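Local coordinates for insecticidal crystal protein Cry7Cal (Bacillus thuringiensis, PDB 5ZI1) that is an insecticidal crystal toxin active against the locust Locusta migratoria manilensis, probably acting through receptor binding as in other delta-endotoxins, at residues N480-E485 / N503-Q508; L497-N502 / I590-I595; K521-V526 / Y561-N566; R527-G532 / T548-E553; D533-F538 / Y579-N584. All coordinates share one frame; numbering follows the deposited sequence.

Contact 1: residues N480-E485 / N503-Q508; sequences NTAGVE and NLPSNQ
N480 ND2 donates to Q508 O at 2.8 Å, joining two loops at the surface of the C-terminal domain, the beta-sandwich known as domain III of three-domain Cry toxins. The donor lies in the carbonyl plane of Q508, yet the N-H is bent (132°) and Q508 O stands 32° out of the amide plane of N480. At the other end of this amide, N480 OD1 accepts T481 N at 2.8 Å; both ends are thus tied, which should fix the rotation of the group. P505 comes at the amide from the opposite direction, its CD 3.5 Å from N480 ND2. The same ring reaches the neighbouring turn, with P505 CG 3.8 Å from A482 CB. G483, at a positive phi of 74°, brings its CA to 3.6 Å from N503 CB. Each segment carries the chain between the two sheets of the sandwich: N480 pairs through its backbone with V509, whereas G483 pairs with V500. L504 sets out away from the 480-485 segment, but its end comes back, CD2 resting 3.8 Å from V484 CG2.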
# COMPACT_ATOMS: atom_id res chain seq x y z
N ASN A 480 23.39 5.73 3.80
CA ASN A 480 24.82 5.74 3.50
C ASN A 480 25.05 5.66 2.00
O ASN A 480 24.21 5.15 1.24
CB ASN A 480 25.52 4.58 4.21
CG ASN A 480 26.95 4.91 4.57
OD1 ASN A 480 27.57 5.76 3.93
ND2 ASN A 480 27.48 4.24 5.59
N THR A 481 26.21 6.16 1.56
CA THR A 481 26.50 6.23 0.13
C THR A 481 26.75 4.87 -0.50
O THR A 481 26.64 4.74 -1.72
CB THR A 481 27.70 7.13 -0.12
OG1 THR A 481 28.84 6.62 0.59
CG2 THR A 481 27.40 8.55 0.35
N ALA A 482 27.09 3.86 0.29
CA ALA A 482 27.32 2.54 -0.25
C ALA A 482 26.84 1.51 0.76
O ALA A 482 26.66 1.81 1.95
CB ALA A 482 28.80 2.31 -0.58
N GLY A 483 26.62 0.29 0.27
CA GLY A 483 26.17 -0.79 1.11
C GLY A 483 24.73 -0.73 1.56
O GLY A 483 24.30 -1.64 2.28
N VAL A 484 23.98 0.29 1.17
CA VAL A 484 22.58 0.44 1.53
C VAL A 484 21.77 0.67 0.27
O VAL A 484 21.98 1.67 -0.43
CB VAL A 484 22.35 1.61 2.50
CG1 VAL A 484 20.89 1.64 2.91
CG2 VAL A 484 23.28 1.51 3.70
N GLU A 485 20.83 -0.22 0.01
CA GLU A 485 19.98 -0.17 -1.17
C GLU A 485 18.52 -0.24 -0.74
O GLU A 485 18.20 -0.73 0.34
CB GLU A 485 20.31 -1.31 -2.14
CG GLU A 485 19.93 -1.05 -3.58
CD GLU A 485 20.10 -2.27 -4.48
OE1 GLU A 485 20.69 -3.29 -4.02
OE2 GLU A 485 19.63 -2.22 -5.65
N ASN A 503 30.02 -3.81 2.23
CA ASN A 503 29.97 -2.64 1.37
C ASN A 503 29.60 -1.36 2.12
O ASN A 503 29.60 -0.29 1.51
CB ASN A 503 28.97 -2.86 0.23
CG ASN A 503 29.49 -3.81 -0.82
OD1 ASN A 503 30.70 -3.92 -1.03
ND2 ASN A 503 28.58 -4.53 -1.47
N LEU A 504 29.30 -1.45 3.41
CA LEU A 504 29.10 -0.26 4.22
C LEU A 504 30.39 0.53 4.31
O LEU A 504 31.42 -0.02 4.74
CB LEU A 504 28.63 -0.64 5.62
CG LEU A 504 27.13 -0.63 5.90
CD1 LEU A 504 26.89 -0.84 7.39
CD2 LEU A 504 26.50 0.66 5.43
N PRO A 505 30.40 1.81 3.93
CA PRO A 505 31.58 2.64 4.22
C PRO A 505 31.85 2.75 5.70
O PRO A 505 33.00 2.67 6.14
CB PRO A 505 31.21 4.00 3.61
CG PRO A 505 30.12 3.73 2.64
CD PRO A 505 29.37 2.55 3.20
N SER A 506 30.80 2.92 6.50
CA SER A 506 30.93 3.08 7.94
C SER A 506 29.74 2.38 8.59
O SER A 506 28.95 1.69 7.92
CB SER A 506 31.03 4.56 8.32
OG SER A 506 29.76 5.19 8.31
N ASN A 507 29.60 2.56 9.90
CA ASN A 507 28.54 1.89 10.63
C ASN A 507 27.17 2.47 10.33
O ASN A 507 26.16 1.78 10.52
CB ASN A 507 28.81 1.98 12.14
CG ASN A 507 29.98 1.13 12.58
OD1 ASN A 507 30.48 0.26 11.84
ND2 ASN A 507 30.44 1.37 13.81
N GLN A 508 27.10 3.72 9.89
CA GLN A 508 25.82 4.41 9.78
C GLN A 508 25.01 3.86 8.61
O GLN A 508 25.52 3.72 7.50
CB GLN A 508 26.03 5.91 9.61
CG GLN A 508 24.74 6.69 9.70
CD GLN A 508 24.95 8.17 9.97
OE1 GLN A 508 24.53 9.03 9.19
NE2 GLN A 508 25.59 8.48 11.10

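Contact 2: residues L497-N502 / I590-I595; sequences LKIVNN and IYIDKI
K498 runs alongside Y591, both side chains pointing the same way from a non-hydrogen-bonded pair of antiparallel strands in one sheet of the C-terminal beta-sandwich. K498 CB starts 3.9 Å from Y591 CE2; CG, anti to the backbone N (chi1 -177°), closes to 3.4 Å from that CE2, and CD follows at 3.6 Å from it. The aliphatic stem thereby follows the CD2-CE2 bond toward the hydroxyl, with K498 CD 4.2 Å from Y591 OH, before the chain bends at its last two torsions. L497, I499, I590 and I592 share the other face of the sheet; L497 and I499 pack on V509 of the facing sheet, and L497 also on F510. There I499 reaches past its direct partner I590, placing CD1 3.6 Å from I592 CG1. Pairs L497-I592 and I499-I590 are each closed by two backbone bonds. Further along the 590-595 strand, a classic beta bulge sets two residues, D593 and K594, opposite R527, and D593 forms a salt bridge with that arginine. Among the backbone bonds, I499 N to I590 O is short, 2.6 Å, and nearly straight at 172°.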
# COMPACT_ATOMS: atom_id res chain seq x y z
N LEU A 497 14.87 -1.59 3.37
CA LEU A 497 16.30 -1.37 3.23
C LEU A 497 17.04 -2.70 3.13
O LEU A 497 16.75 -3.64 3.88
CB LEU A 497 16.86 -0.57 4.40
CG LEU A 497 16.41 0.89 4.56
CD1 LEU A 497 17.50 1.73 5.19
CD2 LEU A 497 16.00 1.47 3.23
N LYS A 498 18.03 -2.75 2.23
CA LYS A 498 18.92 -3.90 2.09
C LYS A 498 20.34 -3.45 2.38
O LYS A 498 20.93 -2.70 1.58
CB LYS A 498 18.82 -4.50 0.70
CG LYS A 498 19.66 -5.75 0.53
CD LYS A 498 19.47 -6.30 -0.87
CE LYS A 498 20.64 -5.93 -1.77
NZ LYS A 498 21.54 -7.12 -1.99
N ILE A 499 20.91 -3.92 3.48
CA ILE A 499 22.26 -3.56 3.89
C ILE A 499 23.18 -4.75 3.64
O ILE A 499 22.90 -5.86 4.10
CB ILE A 499 22.31 -3.14 5.37
CG1 ILE A 499 21.18 -2.16 5.68
CG2 ILE A 499 23.66 -2.51 5.73
CD1 ILE A 499 20.82 -2.12 7.14
N VAL A 500 24.27 -4.51 2.92
CA VAL A 500 25.35 -5.48 2.74
C VAL A 500 26.58 -4.95 3.49
O VAL A 500 27.12 -3.90 3.12
CB VAL A 500 25.66 -5.72 1.26
CG1 VAL A 500 26.70 -6.80 1.12
CG2 VAL A 500 24.38 -6.09 0.49
N ASN A 501 27.02 -5.69 4.52
CA ASN A 501 27.93 -5.12 5.52
C ASN A 501 29.30 -4.82 4.93
O ASN A 501 29.84 -3.73 5.13
CB ASN A 501 28.03 -6.07 6.73
CG ASN A 501 29.13 -5.68 7.73
OD1 ASN A 501 29.60 -4.54 7.76
ND2 ASN A 501 29.52 -6.64 8.57
N ASN A 502 29.87 -5.76 4.18
CA ASN A 502 31.19 -5.51 3.60
C ASN A 502 31.19 -4.31 2.65
O ASN A 502 32.27 -3.83 2.29
CB ASN A 502 31.74 -6.75 2.87
CG ASN A 502 31.02 -7.07 1.54
OD1 ASN A 502 31.10 -6.30 0.57
ND2 ASN A 502 30.36 -8.23 1.49
N ILE A 590 21.53 -7.70 5.61
CA ILE A 590 20.53 -7.32 6.60
C ILE A 590 19.44 -6.54 5.90
O ILE A 590 19.72 -5.65 5.08
CB ILE A 590 21.13 -6.47 7.75
CG1 ILE A 590 22.22 -7.24 8.50
CG2 ILE A 590 20.06 -6.02 8.72
CD1 ILE A 590 23.59 -6.72 8.21
N TYR A 591 18.19 -6.86 6.21
CA TYR A 591 17.04 -6.14 5.69
C TYR A 591 16.34 -5.47 6.84
O TYR A 591 16.10 -6.10 7.88
CB TYR A 591 16.09 -7.08 4.95
CG TYR A 591 16.74 -7.86 3.85
CD1 TYR A 591 17.30 -9.11 4.10
CD2 TYR A 591 16.78 -7.36 2.55
CE1 TYR A 591 17.91 -9.83 3.10
CE2 TYR A 591 17.38 -8.08 1.53
CZ TYR A 591 17.93 -9.32 1.80
OH TYR A 591 18.53 -10.03 0.79
N ILE A 592 16.02 -4.18 6.68
CA ILE A 592 15.32 -3.41 7.69
C ILE A 592 13.96 -3.07 7.11
O ILE A 592 13.87 -2.42 6.07
CB ILE A 592 16.08 -2.13 8.08
CG1 ILE A 592 17.53 -2.44 8.48
CG2 ILE A 592 15.33 -1.37 9.18
CD1 ILE A 592 17.69 -3.21 9.78
N ASP A 593 12.91 -3.51 7.78
CA ASP A 593 11.56 -3.24 7.32
C ASP A 593 11.00 -2.05 8.10
O ASP A 593 11.03 -0.92 7.59
CB ASP A 593 10.71 -4.50 7.46
CG ASP A 593 9.23 -4.24 7.24
OD1 ASP A 593 8.90 -3.31 6.47
OD2 ASP A 593 8.41 -4.97 7.84
N LYS A 594 10.54 -2.27 9.32
CA LYS A 594 9.92 -1.22 10.12
C LYS A 594 10.76 -0.91 11.36
O LYS A 594 11.50 -1.76 11.88
CB LYS A 594 8.51 -1.63 10.56
CG LYS A 594 7.60 -2.07 9.42
CD LYS A 594 7.22 -0.90 8.48
CE LYS A 594 6.38 -1.39 7.29
NZ LYS A 594 5.15 -2.14 7.73
N ILE A 595 10.61 0.32 11.83
CA ILE A 595 11.18 0.77 13.10
C ILE A 595 10.03 1.03 14.03
O ILE A 595 9.12 1.81 13.70
CB ILE A 595 12.03 2.02 12.92
CG1 ILE A 595 12.87 1.89 11.65
CG2 ILE A 595 12.90 2.21 14.14
CD1 ILE A 595 13.92 0.84 11.79

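Contact 3: residues K521-V526 / Y561-N566; sequences KIKVRV and YLTMGN
Strands 521-526 and 561-564 run antiparallel, their axes 4.6 Å apart at closest approach and at 159° to each other, with V524-M564 and V526-L562 as hydrogen-bonded pairs and R525-T563 as the non-hydrogen-bonded pair between them. M564 bends at its last torsion (chi3 -68°), which turns its methyl back over the partner strand: CE lies 3.6 Å from V524 CG1 and equally 3.6 Å from V526 CG2. This apolar face looks into the core of the domain III beta-sandwich, where M536 and F538 of the other sheet meet it. On the opposite face R525 lays its stem against T563, with CG 3.7 Å from T563 OG1, and then bends at chi3. Its NE passes 3.9 Å from Y561 CD2, the guanidinium and ring planes being 57° apart. The polar ends of both residues are held elsewhere: R525 forms a salt bridge with E596, bonds T240 O and makes a cation-pi contact with Y241, while Y561 OH bonds the Y241 hydroxyl. These ties join the sheet to the chain just after helix 232-235. K523 lies where the partner strand gives way to the loop, its CG 3.4 Å from G565 O. Farther out, K523 CD touches T563 CG2 at 3.7 Å and lies 3.3 Å from N566 OD1, which also takes a weak, long hydrogen bond from K523 NZ.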
# COMPACT_ATOMS: atom_id res chain seq x y z
N LYS A 521 10.31 8.37 26.47
CA LYS A 521 10.97 7.21 27.05
C LYS A 521 10.60 6.00 26.19
O LYS A 521 9.45 5.54 26.23
CB LYS A 521 10.56 7.03 28.51
N ILE A 522 11.57 5.47 25.44
CA ILE A 522 11.30 4.57 24.33
C ILE A 522 12.05 3.24 24.49
O ILE A 522 13.07 3.14 25.16
CB ILE A 522 11.67 5.20 22.98
CG1 ILE A 522 13.15 5.67 23.02
CG2 ILE A 522 10.66 6.32 22.59
CD1 ILE A 522 13.72 6.14 21.67
N LYS A 523 11.50 2.23 23.82
CA LYS A 523 12.25 1.07 23.35
C LYS A 523 12.13 1.12 21.83
O LYS A 523 11.07 1.48 21.31
CB LYS A 523 11.66 -0.22 23.90
CG LYS A 523 12.28 -0.69 25.18
CD LYS A 523 12.03 -2.16 25.40
CE LYS A 523 10.59 -2.37 25.81
NZ LYS A 523 10.41 -3.77 26.26
N VAL A 524 13.21 0.79 21.12
CA VAL A 524 13.19 0.70 19.67
C VAL A 524 13.25 -0.78 19.28
O VAL A 524 14.23 -1.47 19.57
CB VAL A 524 14.35 1.48 19.04
CG1 VAL A 524 14.47 1.21 17.54
CG2 VAL A 524 14.17 2.97 19.27
N ARG A 525 12.20 -1.25 18.61
CA ARG A 525 12.13 -2.60 18.09
C ARG A 525 12.20 -2.54 16.58
O ARG A 525 11.32 -1.95 15.93
CB ARG A 525 10.85 -3.29 18.55
CG ARG A 525 10.76 -4.76 18.19
CD ARG A 525 9.59 -5.39 18.91
NE ARG A 525 8.32 -4.89 18.41
CZ ARG A 525 7.14 -5.15 18.96
NH1 ARG A 525 7.05 -5.89 20.04
NH2 ARG A 525 6.03 -4.67 18.42
N VAL A 526 13.24 -3.12 16.02
CA VAL A 526 13.41 -3.22 14.58
C VAL A 526 12.83 -4.54 14.09
O VAL A 526 13.06 -5.60 14.70
CB VAL A 526 14.89 -3.09 14.20
CG1 VAL A 526 15.06 -3.33 12.72
CG2 VAL A 526 15.42 -1.73 14.62
N TYR A 561 12.14 -9.94 15.21
CA TYR A 561 12.22 -8.67 15.89
C TYR A 561 13.46 -8.61 16.77
O TYR A 561 13.94 -9.62 17.31
CB TYR A 561 10.98 -8.41 16.73
CG TYR A 561 9.73 -8.29 15.88
CD1 TYR A 561 8.97 -9.40 15.56
CD2 TYR A 561 9.33 -7.05 15.38
CE1 TYR A 561 7.85 -9.29 14.79
CE2 TYR A 561 8.20 -6.92 14.59
CZ TYR A 561 7.46 -8.05 14.31
OH TYR A 561 6.33 -7.97 13.54
N LEU A 562 13.95 -7.39 16.92
CA LEU A 562 15.18 -7.10 17.64
C LEU A 562 14.92 -5.84 18.46
O LEU A 562 14.67 -4.78 17.89
CB LEU A 562 16.33 -6.89 16.66
CG LEU A 562 17.66 -6.37 17.20
CD1 LEU A 562 18.65 -6.68 16.18
CD2 LEU A 562 17.70 -4.83 17.38
N THR A 563 15.03 -5.95 19.77
CA THR A 563 14.66 -4.86 20.65
C THR A 563 15.90 -4.18 21.23
O THR A 563 16.79 -4.86 21.75
CB THR A 563 13.75 -5.37 21.76
OG1 THR A 563 12.62 -6.01 21.16
CG2 THR A 563 13.27 -4.23 22.65
N MET A 564 15.95 -2.86 21.12
CA MET A 564 17.00 -2.06 21.73
C MET A 564 16.40 -1.21 22.82
O MET A 564 15.36 -0.56 22.61
CB MET A 564 17.71 -1.20 20.68
CG MET A 564 18.55 -2.00 19.72
SD MET A 564 19.01 -1.06 18.27
CE MET A 564 17.39 -0.90 17.55
N GLY A 565 17.03 -1.19 23.98
CA GLY A 565 16.48 -0.55 25.15
C GLY A 565 15.91 -1.50 26.17
O GLY A 565 15.15 -1.05 27.04
N ASN A 566 16.24 -2.79 26.10
CA ASN A 566 15.84 -3.71 27.15
C ASN A 566 16.72 -3.57 28.39
O ASN A 566 16.24 -3.75 29.51
CB ASN A 566 15.88 -5.15 26.63
CG ASN A 566 14.62 -5.53 25.86
OD1 ASN A 566 13.54 -4.97 26.09
ND2 ASN A 566 14.75 -6.49 24.96

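Contact 4: residues R527-G532 / T548-E553; sequences RYAATG and TATMKE
Y528 and T550 each hold the first side-chain branch between backbone N and carbonyl carbon (chi1 83° for Y528 CG, 68° for T550 OG1), the crowded position; the ring is thereby raised toward the 548-553 loop, and the threonine hydroxyl is dropped onto the strand end. Y528 OH donates to T548 O at 2.8 Å, lying in the carbonyl plane on a lone pair, with T548 O at the edge of the ring and close to the ring plane. T550 splits its two branches: CG2 sits 3.7 Å from Y528 OH, while OG1 accepts A530 N at 3.1 Å in a fairly straight bond. OG1 has a second partner in K558 O, so the hydroxyl links the strand end to the far end of the loop. A530 O is gripped by two successive amides, T550 N at 2.8 Å and, weakly, M551 N. The loop belongs to the connection from strand 545-547 to strand 560-571, which passes from one sheet of the domain III beta-sandwich to the other, and it crosses the end of strand 521-530 with the directions 78° apart. M551 packs against A530, its CG 3.2 Å from A530 O, and carries SD on toward A529 CB at 4.1 Å. T531 sends its two branches to different neighbours: OG1 bonds T589 N, and CG2 lies 3.6 Å from E553 CA. Beside them T531 CA points its hydrogen at M551 O, a C-H...O contact.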
# COMPACT_ATOMS: atom_id res chain seq x y z
N ARG A 527 12.05 -4.49 13.02
CA ARG A 527 11.59 -5.68 12.32
C ARG A 527 12.55 -5.89 11.15
O ARG A 527 12.57 -5.08 10.21
CB ARG A 527 10.15 -5.51 11.86
CG ARG A 527 9.62 -6.63 10.99
CD ARG A 527 8.12 -6.54 10.84
NE ARG A 527 7.55 -7.84 10.49
CZ ARG A 527 7.43 -8.30 9.24
NH1 ARG A 527 7.85 -7.57 8.22
NH2 ARG A 527 6.90 -9.50 9.03
N TYR A 528 13.35 -6.96 11.22
CA TYR A 528 14.52 -7.12 10.37
C TYR A 528 14.62 -8.56 9.87
O TYR A 528 13.91 -9.46 10.32
CB TYR A 528 15.81 -6.77 11.11
CG TYR A 528 16.31 -7.92 11.95
CD1 TYR A 528 15.71 -8.23 13.15
CD2 TYR A 528 17.36 -8.71 11.52
CE1 TYR A 528 16.14 -9.31 13.92
CE2 TYR A 528 17.80 -9.79 12.27
CZ TYR A 528 17.19 -10.08 13.48
OH TYR A 528 17.63 -11.15 14.24
N ALA A 529 15.54 -8.76 8.93
CA ALA A 529 15.90 -10.07 8.42
C ALA A 529 17.39 -10.04 8.13
O ALA A 529 17.93 -9.00 7.75
CB ALA A 529 15.11 -10.44 7.17
N ALA A 530 18.06 -11.19 8.32
CA ALA A 530 19.50 -11.22 8.16
C ALA A 530 19.94 -12.63 7.83
O ALA A 530 19.32 -13.60 8.27
CB ALA A 530 20.23 -10.71 9.42
N THR A 531 21.02 -12.72 7.04
CA THR A 531 21.66 -13.97 6.65
C THR A 531 22.83 -14.34 7.55
O THR A 531 23.46 -15.38 7.34
CB THR A 531 22.16 -13.88 5.21
OG1 THR A 531 23.01 -12.73 5.09
CG2 THR A 531 21.00 -13.76 4.23
N GLY A 532 23.15 -13.49 8.54
CA GLY A 532 24.23 -13.76 9.46
C GLY A 532 24.03 -12.94 10.72
O GLY A 532 23.07 -12.18 10.85
N THR A 548 20.83 -12.32 15.65
CA THR A 548 21.16 -13.56 14.95
C THR A 548 20.48 -13.63 13.59
O THR A 548 19.59 -12.84 13.26
CB THR A 548 20.75 -14.78 15.78
OG1 THR A 548 19.34 -14.71 16.02
CG2 THR A 548 21.53 -14.83 17.12
N ALA A 549 20.92 -14.61 12.81
CA ALA A 549 20.40 -14.81 11.47
C ALA A 549 18.95 -15.25 11.52
O ALA A 549 18.50 -15.91 12.45
CB ALA A 549 21.23 -15.86 10.73
N THR A 550 18.19 -14.84 10.50
CA THR A 550 16.83 -15.31 10.35
C THR A 550 16.62 -16.16 9.11
O THR A 550 15.55 -16.74 8.96
CB THR A 550 15.86 -14.11 10.33
OG1 THR A 550 16.07 -13.37 9.12
CG2 THR A 550 16.12 -13.22 11.55
N MET A 551 17.61 -16.26 8.24
CA MET A 551 17.44 -16.84 6.92
C MET A 551 18.82 -17.16 6.37
O MET A 551 19.83 -16.66 6.86
CB MET A 551 16.70 -15.89 5.98
CG MET A 551 17.35 -14.53 5.93
SD MET A 551 16.60 -13.37 4.77
CE MET A 551 16.77 -14.30 3.24
N LYS A 552 18.83 -18.00 5.34
CA LYS A 552 20.05 -18.32 4.60
C LYS A 552 20.09 -17.48 3.34
O LYS A 552 19.05 -17.09 2.80
CB LYS A 552 20.11 -19.82 4.25
CG LYS A 552 20.05 -20.75 5.46
CD LYS A 552 20.06 -22.22 5.02
CE LYS A 552 21.39 -22.91 5.37
NZ LYS A 552 21.66 -24.08 4.47
N GLU A 553 21.30 -17.17 2.88
CA GLU A 553 21.44 -16.31 1.72
C GLU A 553 20.68 -16.88 0.54
O GLU A 553 20.67 -18.09 0.32
CB GLU A 553 22.91 -16.12 1.36
CG GLU A 553 23.11 -15.02 0.33
CD GLU A 553 24.55 -14.90 -0.12
OE1 GLU A 553 24.78 -14.49 -1.28
OE2 GLU A 553 25.46 -15.22 0.69

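Contact 5: residues D533-F538 / Y579-N584; sequences DGVMSF and YIIKAN
V535 and I581 cross obliquely on the outer face of a short antiparallel pairing in domain III, V535 CG1 meeting I581 CG1 at 3.6 Å. V535 turns CG1 anti to its own N (chi1 173°), which leaves CG2 to lie along N584 CB at 4.1 Å. Next on this face come S537 and Y579, with CB atoms 4.0 Å apart. The Y579 ring offers an edge to the partner backbone, CD1 being 3.5 Å from S537 O. The S537 hydroxyl bonds D544 OD1. On the other face M536 is extended through its first two torsions and bends only at chi3 (-67°); its CG and CE both lie 4.0 Å from I580 CD1, and its CG crowds Y579 O at 3.3 Å. That face turns inward, where M536 packs on L562 of the opposite sheet. The backbone is closed by Y579 N to S537 O at 2.7 Å, by S537 N to Y579 O and by I581 N to V535 O. The two faces therefore differ in chemistry: methionine and isoleucine feed the sandwich core, whereas the outer face mixes aliphatic contacts with a tyrosine ring and with a buried serine hydroxyl whose need for a partner is met by D544.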
# COMPACT_ATOMS: atom_id res chain seq x y z
N ASP A 533 24.99 -13.09 11.63
CA ASP A 533 24.93 -12.47 12.94
C ASP A 533 25.58 -11.09 12.91
O ASP A 533 26.47 -10.82 12.10
CB ASP A 533 25.66 -13.36 13.98
CG ASP A 533 25.31 -14.85 13.85
OD1 ASP A 533 24.18 -15.19 13.42
OD2 ASP A 533 26.16 -15.70 14.21
N GLY A 534 25.16 -10.23 13.82
CA GLY A 534 25.84 -8.97 13.98
C GLY A 534 25.27 -8.14 15.11
O GLY A 534 24.52 -8.64 15.95
N VAL A 535 25.62 -6.85 15.10
CA VAL A 535 25.30 -5.93 16.18
C VAL A 535 24.71 -4.66 15.58
O VAL A 535 25.27 -4.09 14.64
CB VAL A 535 26.54 -5.61 17.04
CG1 VAL A 535 26.23 -4.53 18.05
CG2 VAL A 535 27.01 -6.87 17.76
N MET A 536 23.58 -4.21 16.14
CA MET A 536 22.86 -3.04 15.67
C MET A 536 22.83 -1.99 16.78
O MET A 536 23.02 -2.30 17.96
CB MET A 536 21.43 -3.43 15.25
CG MET A 536 20.70 -2.43 14.35
SD MET A 536 19.03 -2.96 13.87
CE MET A 536 19.42 -4.38 12.83
N SER A 537 22.58 -0.74 16.40
CA SER A 537 22.54 0.35 17.36
C SER A 537 21.64 1.47 16.83
O SER A 537 21.50 1.66 15.62
CB SER A 537 23.94 0.91 17.63
OG SER A 537 23.87 2.06 18.46
N PHE A 538 21.04 2.21 17.76
CA PHE A 538 20.09 3.25 17.39
C PHE A 538 20.27 4.46 18.31
O PHE A 538 20.61 4.31 19.49
CB PHE A 538 18.65 2.73 17.43
CG PHE A 538 17.68 3.58 16.66
CD1 PHE A 538 17.49 3.36 15.30
CD2 PHE A 538 16.97 4.59 17.28
CE1 PHE A 538 16.60 4.14 14.58
CE2 PHE A 538 16.08 5.37 16.57
CZ PHE A 538 15.90 5.15 15.22
N TYR A 579 22.48 2.12 13.11
CA TYR A 579 23.86 1.75 12.85
C TYR A 579 23.97 0.23 12.78
O TYR A 579 23.24 -0.49 13.46
CB TYR A 579 24.82 2.25 13.94
CG TYR A 579 24.78 3.73 14.21
CD1 TYR A 579 23.84 4.27 15.06
CD2 TYR A 579 25.71 4.58 13.64
CE1 TYR A 579 23.80 5.62 15.32
CE2 TYR A 579 25.69 5.95 13.90
CZ TYR A 579 24.73 6.46 14.74
OH TYR A 579 24.69 7.81 15.02
N ILE A 580 24.90 -0.23 11.96
CA ILE A 580 25.37 -1.60 11.97
C ILE A 580 26.84 -1.53 12.36
O ILE A 580 27.63 -0.88 11.66
CB ILE A 580 25.21 -2.29 10.61
CG1 ILE A 580 23.74 -2.41 10.22
CG2 ILE A 580 25.88 -3.66 10.62
CD1 ILE A 580 22.92 -3.27 11.15
N ILE A 581 27.20 -2.19 13.45
CA ILE A 581 28.58 -2.17 13.92
C ILE A 581 29.35 -3.15 13.05
O ILE A 581 29.32 -4.36 13.28
CB ILE A 581 28.68 -2.52 15.41
CG1 ILE A 581 27.65 -1.72 16.21
CG2 ILE A 581 30.09 -2.26 15.94
CD1 ILE A 581 27.73 -0.22 15.99
N LYS A 582 30.05 -2.62 12.03
CA LYS A 582 30.71 -3.47 11.04
C LYS A 582 31.63 -4.49 11.70
O LYS A 582 31.58 -5.68 11.38
CB LYS A 582 31.50 -2.62 10.04
CG LYS A 582 30.66 -1.87 9.03
CD LYS A 582 31.54 -1.23 7.96
CE LYS A 582 31.80 -2.18 6.80
NZ LYS A 582 33.11 -2.85 6.83
N ALA A 583 32.46 -4.02 12.64
CA ALA A 583 33.54 -4.83 13.21
C ALA A 583 33.04 -6.12 13.83
O ALA A 583 33.74 -7.14 13.80
CB ALA A 583 34.30 -4.03 14.26
N ASN A 584 31.83 -6.11 14.41
CA ASN A 584 31.29 -7.27 15.09
C ASN A 584 30.13 -7.89 14.34
O ASN A 584 29.35 -8.67 14.91
CB ASN A 584 30.87 -6.88 16.51
CG ASN A 584 31.98 -6.17 17.26
OD1 ASN A 584 32.08 -4.93 17.22
ND2 ASN A 584 32.81 -6.94 17.95

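Overall arrangement
All five contacts lie within the C-terminal beta-sandwich of the toxin. Contacts 2, 3 and 4 involve the sheet holding strands 484-487, 496-500, 589-599, 521-530 and 560-571; contact 5 joins strands of the facing sheet, and contact 1 spans the links between the two. Strand 589-599 neighbours both 496-500 and 521-530, so contact 2, about 10 Å centre to centre from contacts 1 and 4, sits between them. Contacts 3 and 5, centres about 14 Å apart, meet across the core through V524, V526, M536, F538 and M564. Along the chain, contact 1 interleaves with contact 2, and contacts 3, 4 and 5 nest inside the loop that contact 2 closes, so distant segments are woven into one compact domain.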